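Local coordinates for protein polyporopepsin (Irpex lacteus, PDB 1WKR) that cleaves peptide bonds with broad specificity as a pepsin-like aspartic endopeptidase, an activity that clots milk, at residues 255-258 with 263-266; 230-235 with 289-294. One frame throughout, in Å; residues are numbered along the deposited sequence.

Interaction 1 of 2, residues 255-258 with 263-266; sequences SLFF and QTFE
F258 and F265 form the hydrogen-bonded pair of an antiparallel beta hairpin built from strands 256-260 and 263-267. F258 N donates to F265 O at 2.8 Å, nearly straight at 176°. F265 N returns a bond to F258 O, also 2.8 Å, so both amides and both carbonyls of the pair are satisfied across the hairpin. Each donor lies in the plane of the carbonyl it meets. Each carbonyl also takes a CA-H contact: F257 CA reaches F265 O, and T264 CA reaches F258 O.

The next pair, F257 with E266, is non-hydrogen-bonded. The backbone of F257 bonds instead to R196 of strand 190-197, on the other edge of strand 256-260. CD1 of F257 meets T264 CG2 at 3.6 Å, at the edge of the ring. The E266 side chain runs beside the same ring, pointing the same way, with carboxylate and ring planes 40° apart. CG of E266 stands anti to the backbone N (chi1 -178°) and the chain stays extended, which carries the carboxylate along the ring to S255. There S255 OG donates to E266 OE2 at 2.7 Å, on the anti lone pair of that oxygen.

Interaction 2 of 2, residues 230-235 with 289-294; sequences KATGAV and VYLIVG
A234 and L291 meet through one methyl each: A234 CB lies 4.0 Å from L291 CD1. This is the close part of a small contact that buries 72 Å² in all. It is a methyl-methyl contact, and no hydrogen bond crosses between 230-235 and 289-294. CG of L291 sits beside its own backbone N (chi1 -51°), and the extended second torsion sends CD1 toward A234.

T232 makes the looser part. Its OG1 stands 4.5 Å from the same L291 CD1, a distant approach of a hydroxyl to a methyl. The polar needs of that hydroxyl are met elsewhere. OG1 bonds to the carbonyl O of Y228, one turn back in the helix. It also accepts from A234 N at 3.1 Å, with an N-H...O angle of 156°. That second bond closes an ST turn just where helix 222-232 ends. G233, the middle residue of this turn, leaves helical geometry with positive phi. The turn thus ties A234 to T232, and both side chains start toward L291. The solvent side of 230-235 lies with K230 and V235, which are exposed and do not touch 289-294.

The contact joins the C-terminal end of helix 222-232 to the interrupted strand 289-295, in the half of the pepsin-like fold that carries the catalytic D212. Strand 243-245 packs against both: A234 rests on L243 and L245, and L291 on L245. L291 also touches Y228 of the helix, while T232 packs on Y197 of strand 190-197.

How the interactions relate
Both interactions reach the same sheet, and their centres lie about 17 Å apart. In sequence, interaction 1 is nested inside the loop closed by interaction 2. Strand 289-295 is the next strand in the chain after 263-267. The two also touch: L256 CD1 packs on V293 CG2 at 3.8 Å. Interaction 1 is a local hairpin, partly buried, with one face partly exposed, with F257 and E266, and the other with the buried F258 and F265. Interaction 2 is long-range, small and buried where it touches, and joins a helix end to a strand. Two backbone bonds and one serine-carboxylate bond hold the first; the second has only van der Waals contact at one leucine methyl.

Interaction 1 of 2, residues 255-258 with 263-266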
loop_
_atom_site.group_PDB
_atom_site.type_symbol
_atom_site.label_atom_id
_atom_site.label_comp_id
_atom_site.label_asym_id
_atom_site.label_seq_id
_atom_site.Cartn_x
_atom_site.Cartn_y
_atom_site.Cartn_z
ATOM N N SER A 255 -5.889 22.129 -2.379
ATOM C CA SER A 255 -6.042 20.784 -1.820
ATOM C C SER A 255 -6.977 19.926 -2.612
ATOM O O SER A 255 -7.926 20.429 -3.263
ATOM C CB SER A 255 -6.520 20.838 -0.390
ATOM O OG SER A 255 -5.526 21.492 0.413
ATOM N N LEU A 256 -6.761 18.630 -2.564
ATOM C CA LEU A 256 -7.765 17.651 -2.923
ATOM C C LEU A 256 -8.496 17.210 -1.669
ATOM O O LEU A 256 -7.867 16.937 -0.618
ATOM C CB LEU A 256 -7.154 16.416 -3.563
ATOM C CG LEU A 256 -6.638 16.576 -4.947
ATOM C CD1 LEU A 256 -5.734 15.410 -5.402
ATOM C CD2 LEU A 256 -7.789 16.750 -5.970
ATOM N N PHE A 257 -9.807 17.195 -1.725
ATOM C CA PHE A 257 -10.635 16.821 -0.569
ATOM C C PHE A 257 -11.279 15.497 -0.844
ATOM O O PHE A 257 -12.061 15.398 -1.838
ATOM C CB PHE A 257 -11.686 17.908 -0.283
ATOM C CG PHE A 257 -11.077 19.249 0.082
ATOM C CD1 PHE A 257 -10.783 19.545 1.393
ATOM C CD2 PHE A 257 -10.844 20.231 -0.878
ATOM C CE1 PHE A 257 -10.281 20.786 1.749
ATOM C CE2 PHE A 257 -10.299 21.474 -0.504
ATOM C CZ PHE A 257 -10.034 21.726 0.832
ATOM N N PHE A 258 -10.984 14.505 -0.048
ATOM C CA PHE A 258 -11.530 13.131 -0.205
ATOM C C PHE A 258 -12.646 13.012 0.830
ATOM O O PHE A 258 -12.454 13.227 2.027
ATOM C CB PHE A 258 -10.437 12.112 0.148
ATOM C CG PHE A 258 -9.337 12.058 -0.899
ATOM C CD1 PHE A 258 -8.392 13.091 -1.040
ATOM C CD2 PHE A 258 -9.175 10.923 -1.690
ATOM C CE1 PHE A 258 -7.391 13.004 -1.978
ATOM C CE2 PHE A 258 -8.178 10.847 -2.625
ATOM C CZ PHE A 258 -7.270 11.899 -2.780
ATOM N N GLN A 263 -16.659 11.971 6.307
ATOM C CA GLN A 263 -15.686 12.963 6.753
ATOM C C GLN A 263 -14.820 13.428 5.586
ATOM O O GLN A 263 -14.619 12.684 4.590
ATOM C CB GLN A 263 -14.845 12.433 7.828
ATOM C CG GLN A 263 -15.650 12.161 9.141
ATOM C CD GLN A 263 -16.324 13.367 9.812
ATOM O OE1 GLN A 263 -17.414 13.034 10.544
ATOM N NE2 GLN A 263 -15.866 14.483 9.719
ATOM N N THR A 264 -14.339 14.617 5.690
ATOM C CA THR A 264 -13.386 15.197 4.708
ATOM C C THR A 264 -11.967 14.959 5.134
ATOM O O THR A 264 -11.579 15.263 6.286
ATOM C CB THR A 264 -13.545 16.730 4.697
ATOM O OG1 THR A 264 -14.825 17.116 4.166
ATOM C CG2 THR A 264 -12.534 17.422 3.746
ATOM N N PHE A 265 -11.148 14.428 4.231
ATOM C CA PHE A 265 -9.684 14.279 4.389
ATOM C C PHE A 265 -9.013 15.166 3.387
ATOM O O PHE A 265 -9.293 15.045 2.148
ATOM C CB PHE A 265 -9.305 12.823 4.224
ATOM C CG PHE A 265 -9.867 11.948 5.345
ATOM C CD1 PHE A 265 -9.188 11.846 6.532
ATOM C CD2 PHE A 265 -11.137 11.382 5.205
ATOM C CE1 PHE A 265 -9.718 11.079 7.589
ATOM C CE2 PHE A 265 -11.651 10.656 6.269
ATOM C CZ PHE A 265 -10.948 10.494 7.453
ATOM N N GLU A 266 -8.128 16.046 3.808
ATOM C CA GLU A 266 -7.540 17.065 2.954
ATOM C C GLU A 266 -6.121 16.706 2.573
ATOM O O GLU A 266 -5.204 16.700 3.445
ATOM C CB GLU A 266 -7.590 18.382 3.684
ATOM C CG GLU A 266 -7.025 19.534 2.811
ATOM C CD GLU A 266 -7.102 20.876 3.408
ATOM O OE1 GLU A 266 -7.773 21.097 4.510
ATOM O OE2 GLU A 266 -6.579 21.844 2.822
#

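Interaction 2 of 2, residues 230-235 with 289-294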
loop_
_atom_site.group_PDB
_atom_site.type_symbol
_atom_site.label_atom_id
_atom_site.label_comp_id
_atom_site.label_asym_id
_atom_site.label_seq_id
_atom_site.Cartn_x
_atom_site.Cartn_y
_atom_site.Cartn_z
ATOM N N LYS A 230 -6.649 19.442 -15.946
ATOM C CA LYS A 230 -7.231 20.720 -16.337
ATOM C C LYS A 230 -7.231 21.637 -15.172
ATOM O O LYS A 230 -6.898 22.854 -15.328
ATOM C CB LYS A 230 -8.686 20.441 -16.857
ATOM C CG LYS A 230 -9.412 21.693 -17.271
ATOM C CD LYS A 230 -10.930 21.323 -17.625
ATOM C CE LYS A 230 -11.679 22.686 -17.813
ATOM N NZ LYS A 230 -13.152 22.467 -18.292
ATOM N N ALA A 231 -7.640 21.211 -13.977
ATOM C CA ALA A 231 -7.858 22.096 -12.814
ATOM C C ALA A 231 -6.509 22.616 -12.324
ATOM O O ALA A 231 -6.475 23.819 -11.853
ATOM C CB ALA A 231 -8.504 21.290 -11.707
ATOM N N THR A 232 -5.449 21.860 -12.409
ATOM C CA THR A 232 -4.143 22.281 -11.861
ATOM C C THR A 232 -3.296 22.977 -12.898
ATOM O O THR A 232 -2.336 23.662 -12.487
ATOM C CB THR A 232 -3.360 21.056 -11.368
ATOM O OG1 THR A 232 -3.107 20.141 -12.459
ATOM C CG2 THR A 232 -4.025 20.290 -10.215
ATOM N N GLY A 233 -3.574 22.824 -14.180
ATOM C CA GLY A 233 -2.720 23.309 -15.233
ATOM C C GLY A 233 -1.572 22.390 -15.522
ATOM O O GLY A 233 -0.669 22.691 -16.377
ATOM N N ALA A 234 -1.490 21.202 -14.904
ATOM C CA ALA A 234 -0.370 20.357 -15.099
ATOM C C ALA A 234 -0.196 19.810 -16.512
ATOM O O ALA A 234 -1.212 19.654 -17.215
ATOM C CB ALA A 234 -0.469 19.145 -14.130
ATOM N N VAL A 235 1.011 19.518 -16.883
ATOM C CA VAL A 235 1.321 18.911 -18.211
ATOM C C VAL A 235 2.126 17.676 -17.941
ATOM O O VAL A 235 2.823 17.468 -16.938
ATOM C CB VAL A 235 2.033 19.919 -19.086
ATOM C CG1 VAL A 235 1.163 21.177 -19.304
ATOM C CG2 VAL A 235 3.383 20.237 -18.669
ATOM N N VAL A 289 8.623 20.908 -9.779
ATOM C CA VAL A 289 7.456 20.322 -9.060
ATOM C C VAL A 289 6.808 19.203 -9.909
ATOM O O VAL A 289 6.266 19.486 -10.981
ATOM C CB VAL A 289 6.421 21.408 -8.807
ATOM C CG1 VAL A 289 5.193 20.788 -8.116
ATOM C CG2 VAL A 289 7.032 22.460 -7.871
ATOM N N TYR A 290 6.834 17.979 -9.382
ATOM C CA TYR A 290 6.201 16.836 -10.046
ATOM C C TYR A 290 5.107 16.314 -9.127
ATOM O O TYR A 290 5.243 16.293 -7.886
ATOM C CB TYR A 290 7.226 15.684 -10.329
ATOM C CG TYR A 290 8.381 16.195 -11.145
ATOM C CD1 TYR A 290 8.279 16.424 -12.472
ATOM C CD2 TYR A 290 9.605 16.433 -10.526
ATOM C CE1 TYR A 290 9.381 16.931 -13.277
ATOM C CE2 TYR A 290 10.722 16.877 -11.301
ATOM C CZ TYR A 290 10.507 17.073 -12.579
ATOM O OH TYR A 290 11.678 17.579 -13.319
ATOM N N LEU A 291 4.002 15.883 -9.683
ATOM C CA LEU A 291 2.818 15.478 -8.936
ATOM C C LEU A 291 2.732 14.005 -8.755
ATOM O O LEU A 291 3.118 13.206 -9.640
ATOM C CB LEU A 291 1.558 16.009 -9.563
ATOM C CG LEU A 291 1.525 17.512 -9.880
ATOM C CD1 LEU A 291 0.185 17.928 -10.425
ATOM C CD2 LEU A 291 1.913 18.313 -8.631
ATOM N N ILE A 292 2.162 13.584 -7.611
ATOM C CA ILE A 292 2.000 12.152 -7.310
ATOM C C ILE A 292 0.595 11.646 -7.546
ATOM O O ILE A 292 0.335 10.481 -7.282
ATOM C CB ILE A 292 2.580 11.766 -5.916
ATOM C CG1 ILE A 292 2.002 12.601 -4.743
ATOM C CG2 ILE A 292 4.096 11.905 -5.958
ATOM C CD1 ILE A 292 0.518 12.420 -4.543
ATOM N N VAL A 293 -0.279 12.486 -8.062
ATOM C CA VAL A 293 -1.588 12.051 -8.569
ATOM C C VAL A 293 -1.396 11.552 -9.960
ATOM O O VAL A 293 -0.873 12.312 -10.823
ATOM C CB VAL A 293 -2.628 13.192 -8.483
ATOM C CG1 VAL A 293 -3.945 12.747 -9.118
ATOM C CG2 VAL A 293 -2.826 13.592 -7.037
ATOM N N GLY A 294 -1.746 10.316 -10.232
ATOM C CA GLY A 294 -1.560 9.673 -11.535
ATOM C C GLY A 294 -2.775 9.068 -12.107
ATOM O O GLY A 294 -3.828 9.029 -11.440
#